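Local coordinates for protein pyridine nucleotide-disulphide oxidoreductase dimerisation region (Escherichia coli BL21, PDB 6KYY) that works as an FAD-containing flavoprotein disulfide reductase that binds copper(II) and is probably involved in resistance to reactive chlorine species, at residues Q105-F108 / L114-H117; P202-D207 / L345-M350. One frame throughout, in Å; residues are numbered along the deposited sequence.

How the contacts relate
The two contacts sit on opposite sides of the chain's centre, their own centres 41 Å apart and their nearest atoms about 27 Å apart, so neither touches the other. FAD gives them a common reference. Contact 1 holds the adenine end of the cofactor through the backbone of A106. Contact 2 lies beyond the other end: the side chain of L345 comes within about 11 Å of FAD at its nearest atoms, on the isoalloxazine side. Contact 1 is a local hairpin-like pairing, closed within thirteen residues. Contact 2 instead joins segments 138 residues apart, 202-207 and 345-350, and so ties two domains together.

Contact 1 (Q105-F108 / L114-H117); sequences QAEF and LRVH. With FAD (flavin-adenine dinucleotide), chain N.
Q105-F108 and L114-H117 run antiparallel, their end-to-end directions 150° apart, with Q105 and H117 a hydrogen-bonded pair (CA to CA 4.5 Å) and F108 bridged to L114 at the far end. Q105 N donates to H117 O at 3.0 Å, and R115 N donates to E107 O. Q105 O is gripped twice, by H117 N and, at 3.1 Å, by H117 ND1, the two reaching it from opposite faces of its carbonyl plane. Histidine suits this place because ND1 sits close enough to its own backbone to share that acceptor. The imidazole lies alongside the Q105 amide, the planes nearly parallel, while Q105 NE2 is drawn off to S265 O.

E107 and R115 reach out in the same direction next to one another. With CG anti to the backbone N (chi1 -178°) and the chain extended, the glutamate brings OE1 to R115 NE at 2.9 Å, a salt bridge in which NE comes to the syn side of OE1 but out of the carboxylate plane, the two flat groups being steeply turned (74°). OE2 turns to H117 CE1, 3.5 Å away; a bound copper(II) ion is about 4 Å from the E107 side chain at nearest atoms. On the buried side, L114 CD1 sits over one face of the F108 ring, a CH-pi contact 3.8 Å from the centroid, and both residues pack on I16 and I130, where apolar side chains belong.

A106, its small methyl near the adenine, leaves its backbone open to the cofactor: A106 N donates to FAD N1A at 3.1 Å, and FAD N6A returns a weak bond to A106 O. Reading the Watson-Crick edge of adenine with main-chain groups is characteristic of the FAD-binding Rossmann-type domain in this family of pyridine nucleotide-disulfide oxidoreductases.

Contact 2 (P202-D207 / L345-M350); sequences PREDRD and LSRVGM
E204 and R347 meet through a salt bridge, OE1 to NE at 2.7 Å, though their backbones stay well apart: the nearest CA atoms of the two segments, those of E204 and M350, are 9.1 Å from each other. Long side chains are therefore needed to span the gap. The two chains pass one another head to tail, carboxylate and guanidinium planes 77° apart, and the hydrogen bond within the ion pair is weak, bent to 127° at the hydrogen. E204 OE2 is hydrogen-bonded to the hydroxyls of both Y337 and Y175, so both carboxylate oxygens of this buried glutamate have partners. Y337 OH also makes a weak bond to R347 NE, so the one hydroxyl touches both partners of the ion pair.

The glutamate stands on the loop leading into helix 206-218 of a Rossmann-type domain, and the arginine on strand 345-349 of the antiparallel sheet of the dimerisation domain, so the ion pair bridges the two domains. Bends at chi2 and chi3 lay the arginine forward along its own strand, where R347 NH1 donates to G349 O at 3.0 Å. L345 adds an apolar flank, its CD1 4.3 Å from E204 OE2.

Around the ion pair, D205 serves a second element: OD1 and OD2 accept from the backbone amides of E353 and E352 at the start of helix 352-358, a place where a carboxylate would probably be stabilised by the helix end. R206 NH1 donates to F200 O, and its NH2 makes a weak bond of 3.4 Å to E204 O.

Contact 1 (Q105-F108 / L114-H117)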
loop_
_atom_site.group_PDB
_atom_site.type_symbol
_atom_site.label_atom_id
_atom_site.label_comp_id
_atom_site.label_asym_id
_atom_site.label_seq_id
_atom_site.Cartn_x
_atom_site.Cartn_y
_atom_site.Cartn_z
ATOM N N GLN B 105 -35.610 1.010 -17.105
ATOM C CA GLN B 105 -34.726 1.595 -18.109
ATOM C C GLN B 105 -35.237 2.989 -18.460
ATOM O O GLN B 105 -36.322 3.134 -19.032
ATOM C CB GLN B 105 -34.660 0.705 -19.346
ATOM C CG GLN B 105 -33.522 1.039 -20.297
ATOM C CD GLN B 105 -33.986 1.820 -21.510
ATOM O OE1 GLN B 105 -34.971 1.463 -22.153
ATOM N NE2 GLN B 105 -33.273 2.894 -21.830
ATOM N N ALA B 106 -34.452 4.010 -18.128
ATOM C CA ALA B 106 -34.875 5.387 -18.328
ATOM C C ALA B 106 -34.668 5.825 -19.773
ATOM O O ALA B 106 -33.744 5.380 -20.459
ATOM C CB ALA B 106 -34.116 6.324 -17.388
ATOM N N GLU B 107 -35.546 6.717 -20.228
ATOM C CA GLU B 107 -35.513 7.229 -21.589
ATOM C C GLU B 107 -36.053 8.651 -21.576
ATOM O O GLU B 107 -37.078 8.919 -20.941
ATOM C CB GLU B 107 -36.338 6.346 -22.531
ATOM C CG GLU B 107 -36.329 6.783 -23.985
ATOM C CD GLU B 107 -37.489 6.202 -24.770
ATOM O OE1 GLU B 107 -38.599 6.771 -24.701
ATOM O OE2 GLU B 107 -37.295 5.173 -25.451
ATOM N N PHE B 108 -35.364 9.555 -22.269
ATOM C CA PHE B 108 -35.732 10.968 -22.266
ATOM C C PHE B 108 -36.951 11.181 -23.157
ATOM O O PHE B 108 -36.883 10.984 -24.374
ATOM C CB PHE B 108 -34.563 11.827 -22.737
ATOM C CG PHE B 108 -33.658 12.289 -21.630
ATOM C CD1 PHE B 108 -34.090 13.223 -20.703
ATOM C CD2 PHE B 108 -32.368 11.796 -21.523
ATOM C CE1 PHE B 108 -33.257 13.651 -19.685
ATOM C CE2 PHE B 108 -31.529 12.221 -20.509
ATOM C CZ PHE B 108 -31.974 13.151 -19.589
ATOM N N LEU B 114 -38.896 11.780 -17.879
ATOM C CA LEU B 114 -38.257 10.535 -18.278
ATOM C C LEU B 114 -39.316 9.464 -18.500
ATOM O O LEU B 114 -40.408 9.520 -17.927
ATOM C CB LEU B 114 -37.259 10.039 -17.214
ATOM C CG LEU B 114 -35.927 10.752 -16.947
ATOM C CD1 LEU B 114 -35.073 10.829 -18.206
ATOM C CD2 LEU B 114 -36.128 12.131 -16.333
ATOM N N ARG B 115 -38.985 8.487 -19.337
ATOM C CA ARG B 115 -39.798 7.287 -19.510
ATOM C C ARG B 115 -38.988 6.104 -19.001
ATOM O O ARG B 115 -38.034 5.672 -19.656
ATOM C CB ARG B 115 -40.200 7.083 -20.970
ATOM C CG ARG B 115 -41.203 5.951 -21.172
ATOM C CD ARG B 115 -41.330 5.554 -22.635
ATOM N NE ARG B 115 -41.229 6.703 -23.532
ATOM C CZ ARG B 115 -42.274 7.333 -24.058
ATOM N NH1 ARG B 115 -42.087 8.369 -24.865
ATOM N NH2 ARG B 115 -43.506 6.928 -23.778
ATOM N N VAL B 116 -39.356 5.588 -17.835
ATOM C CA VAL B 116 -38.706 4.399 -17.297
ATOM C C VAL B 116 -39.416 3.174 -17.856
ATOM O O VAL B 116 -40.648 3.136 -17.960
ATOM C CB VAL B 116 -38.690 4.414 -15.754
ATOM C CG1 VAL B 116 -38.294 5.794 -15.244
ATOM C CG2 VAL B 116 -40.026 3.991 -15.167
ATOM N N HIS B 117 -38.628 2.185 -18.263
ATOM C CA HIS B 117 -39.135 0.989 -18.924
ATOM C C HIS B 117 -39.044 -0.178 -17.947
ATOM O O HIS B 117 -37.968 -0.750 -17.744
ATOM C CB HIS B 117 -38.357 0.700 -20.205
ATOM C CG HIS B 117 -38.685 1.624 -21.338
ATOM N ND1 HIS B 117 -37.962 2.768 -21.599
ATOM C CD2 HIS B 117 -39.655 1.569 -22.281
ATOM C CE1 HIS B 117 -38.472 3.379 -22.654
ATOM N NE2 HIS B 117 -39.500 2.671 -23.087
HETATM P PA FAD N . -21.403 3.332 -13.735
HETATM O O1A FAD N . -20.978 2.747 -15.029
HETATM O O2A FAD N . -20.642 2.838 -12.499
HETATM O O5B FAD N . -22.943 3.125 -13.516
HETATM C C5B FAD N . -23.824 2.837 -14.622
HETATM C C4B FAD N . -25.159 2.399 -14.074
HETATM O O4B FAD N . -26.226 3.045 -14.807
HETATM C C3B FAD N . -25.429 0.895 -14.141
HETATM O O3B FAD N . -25.982 0.431 -12.916
HETATM C C2B FAD N . -26.417 0.768 -15.305
HETATM O O2B FAD N . -27.293 -0.341 -15.136
HETATM C C1B FAD N . -27.183 2.081 -15.184
HETATM N N9A FAD N . -27.825 2.521 -16.420
HETATM C C8A FAD N . -27.267 2.580 -17.669
HETATM N N7A FAD N . -28.083 3.017 -18.601
HETATM C C5A FAD N . -29.263 3.260 -17.914
HETATM C C6A FAD N . -30.522 3.738 -18.327
HETATM N N6A FAD N . -30.813 4.071 -19.587
HETATM N N1A FAD N . -31.484 3.865 -17.386
HETATM C C2A FAD N . -31.199 3.535 -16.125
HETATM N N3A FAD N . -30.053 3.074 -15.619
HETATM C C4A FAD N . -29.119 2.960 -16.569
HETATM N N1 FAD N . -11.995 2.217 -12.544
HETATM C C2 FAD N . -11.005 2.515 -11.651
HETATM O O2 FAD N . -10.915 3.634 -11.133
HETATM N N3 FAD N . -10.075 1.548 -11.310
HETATM C C4 FAD N . -10.020 0.261 -11.804
HETATM O O4 FAD N . -9.148 -0.513 -11.414
HETATM C C4X FAD N . -11.074 -0.045 -12.756
HETATM N N5 FAD N . -11.121 -1.248 -13.250
HETATM C C5X FAD N . -12.130 -1.541 -14.153
HETATM C C6 FAD N . -12.182 -2.819 -14.705
HETATM C C7 FAD N . -13.176 -3.164 -15.616
HETATM C C7M FAD N . -13.202 -4.555 -16.192
HETATM C C8 FAD N . -14.138 -2.211 -15.986
HETATM C C8M FAD N . -15.225 -2.553 -16.968
HETATM C C9 FAD N . -14.088 -0.933 -15.438
HETATM C C9A FAD N . -13.095 -0.593 -14.526
HETATM N N10 FAD N . -13.020 0.689 -13.948
HETATM C C10 FAD N . -12.019 0.999 -13.059
HETATM C "C1'" FAD N . -13.993 1.732 -14.303
HETATM C "C2'" FAD N . -15.183 1.799 -13.352
HETATM O "O2'" FAD N . -15.938 0.589 -13.416
HETATM C "C3'" FAD N . -16.080 2.971 -13.754
HETATM O "O3'" FAD N . -15.274 4.000 -14.315
HETATM C "C4'" FAD N . -16.903 3.556 -12.606
HETATM O "O4'" FAD N . -17.897 2.614 -12.203
HETATM C "C5'" FAD N . -17.546 4.881 -12.964
HETATM O "O5'" FAD N . -18.803 4.631 -13.625
HETATM P P FAD N . -19.923 5.736 -13.694
HETATM O O1P FAD N . -19.949 6.525 -12.381
HETATM O O2P FAD N . -19.759 6.566 -14.907
HETATM O O3P FAD N . -21.275 4.911 -13.784
#

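Contact 2 (P202-D207 / L345-M350)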
loop_
_atom_site.group_PDB
_atom_site.type_symbol
_atom_site.label_atom_id
_atom_site.label_comp_id
_atom_site.label_asym_id
_atom_site.label_seq_id
_atom_site.Cartn_x
_atom_site.Cartn_y
_atom_site.Cartn_z
ATOM N N PRO B 202 1.232 1.144 -26.175
ATOM C CA PRO B 202 1.932 2.246 -26.857
ATOM C C PRO B 202 1.890 3.571 -26.113
ATOM O O PRO B 202 2.657 4.476 -26.466
ATOM C CB PRO B 202 1.201 2.345 -28.201
ATOM C CG PRO B 202 -0.167 1.829 -27.919
ATOM C CD PRO B 202 -0.023 0.776 -26.855
ATOM N N ARG B 203 1.028 3.723 -25.109
ATOM C CA ARG B 203 0.968 4.956 -24.335
ATOM C C ARG B 203 1.968 4.989 -23.188
ATOM O O ARG B 203 2.094 6.025 -22.524
ATOM C CB ARG B 203 -0.447 5.169 -23.783
ATOM C CG ARG B 203 -1.395 5.854 -24.753
ATOM C CD ARG B 203 -2.735 6.149 -24.098
ATOM N NE ARG B 203 -3.440 4.926 -23.723
ATOM C CZ ARG B 203 -4.677 4.629 -24.110
ATOM N NH1 ARG B 203 -5.240 3.493 -23.721
ATOM N NH2 ARG B 203 -5.351 5.467 -24.886
ATOM N N GLU B 204 2.680 3.894 -22.939
ATOM C CA GLU B 204 3.682 3.829 -21.890
ATOM C C GLU B 204 5.078 3.886 -22.501
ATOM O O GLU B 204 5.255 3.916 -23.721
ATOM C CB GLU B 204 3.501 2.560 -21.055
ATOM C CG GLU B 204 2.074 2.313 -20.589
ATOM C CD GLU B 204 1.666 3.226 -19.450
ATOM O OE1 GLU B 204 2.554 3.861 -18.847
ATOM O OE2 GLU B 204 0.454 3.305 -19.156
ATOM N N ASP B 205 6.086 3.902 -21.634
ATOM C CA ASP B 205 7.465 3.865 -22.096
ATOM C C ASP B 205 7.826 2.466 -22.574
ATOM O O ASP B 205 7.235 1.468 -22.152
ATOM C CB ASP B 205 8.415 4.294 -20.979
ATOM C CG ASP B 205 8.594 5.795 -20.913
ATOM O OD1 ASP B 205 8.664 6.434 -21.983
ATOM O OD2 ASP B 205 8.665 6.333 -19.788
ATOM N N ARG B 206 8.810 2.396 -23.471
ATOM C CA ARG B 206 9.248 1.098 -23.968
ATOM C C ARG B 206 9.949 0.289 -22.886
ATOM O O ARG B 206 9.837 -0.942 -22.868
ATOM C CB ARG B 206 10.163 1.277 -25.181
ATOM C CG ARG B 206 9.447 1.736 -26.448
ATOM C CD ARG B 206 8.280 0.823 -26.798
ATOM N NE ARG B 206 7.014 1.329 -26.276
ATOM C CZ ARG B 206 5.910 0.600 -26.148
ATOM N NH1 ARG B 206 5.909 -0.675 -26.509
ATOM N NH2 ARG B 206 4.807 1.147 -25.658
ATOM N N ASP B 207 10.661 0.954 -21.972
ATOM C CA ASP B 207 11.393 0.226 -20.940
ATOM C C ASP B 207 10.445 -0.464 -19.966
ATOM O O ASP B 207 10.725 -1.579 -19.508
ATOM C CB ASP B 207 12.342 1.167 -20.195
ATOM C CG ASP B 207 11.705 2.502 -19.870
ATOM O OD1 ASP B 207 12.042 3.501 -20.540
ATOM O OD2 ASP B 207 10.871 2.554 -18.943
ATOM N N LEU B 345 1.104 -1.917 -12.176
ATOM C CA LEU B 345 1.776 -0.791 -12.818
ATOM C C LEU B 345 0.996 0.480 -12.506
ATOM O O LEU B 345 -0.118 0.666 -13.004
ATOM C CB LEU B 345 1.875 -1.013 -14.329
ATOM C CG LEU B 345 2.610 0.006 -15.210
ATOM C CD1 LEU B 345 1.675 1.099 -15.723
ATOM C CD2 LEU B 345 3.813 0.608 -14.486
ATOM N N SER B 346 1.586 1.358 -11.701
ATOM C CA SER B 346 0.973 2.623 -11.325
ATOM C C SER B 346 1.750 3.781 -11.935
ATOM O O SER B 346 2.974 3.716 -12.086
ATOM C CB SER B 346 0.915 2.771 -9.803
ATOM O OG SER B 346 0.018 1.828 -9.245
ATOM N N ARG B 347 1.032 4.848 -12.284
ATOM C CA ARG B 347 1.625 5.920 -13.069
ATOM C C ARG B 347 0.989 7.259 -12.721
ATOM O O ARG B 347 -0.186 7.334 -12.356
ATOM C CB ARG B 347 1.473 5.649 -14.570
ATOM C CG ARG B 347 2.508 4.695 -15.137
ATOM C CD ARG B 347 3.389 5.398 -16.146
ATOM N NE ARG B 347 2.596 6.001 -17.212
ATOM C CZ ARG B 347 2.604 7.296 -17.508
ATOM N NH1 ARG B 347 3.371 8.130 -16.819
ATOM N NH2 ARG B 347 1.846 7.757 -18.494
ATOM N N VAL B 348 1.793 8.315 -12.846
ATOM C CA VAL B 348 1.318 9.690 -12.740
ATOM C C VAL B 348 2.300 10.557 -13.511
ATOM O O VAL B 348 3.483 10.227 -13.624
ATOM C CB VAL B 348 1.180 10.137 -11.262
ATOM C CG1 VAL B 348 2.542 10.210 -10.590
ATOM C CG2 VAL B 348 0.458 11.475 -11.164
ATOM N N GLY B 349 1.805 11.663 -14.058
ATOM C CA GLY B 349 2.663 12.530 -14.837
ATOM C C GLY B 349 2.993 11.928 -16.195
ATOM O O GLY B 349 2.418 10.930 -16.631
ATOM N N MET B 350 3.953 12.559 -16.863
ATOM C CA MET B 350 4.309 12.164 -18.217
ATOM C C MET B 350 5.344 11.046 -18.213
ATOM O O MET B 350 6.109 10.877 -17.260
ATOM C CB MET B 350 4.844 13.353 -19.019
ATOM C CG MET B 350 5.657 14.360 -18.227
ATOM S SD MET B 350 6.116 15.765 -19.262
ATOM C CE MET B 350 6.128 17.093 -18.064
#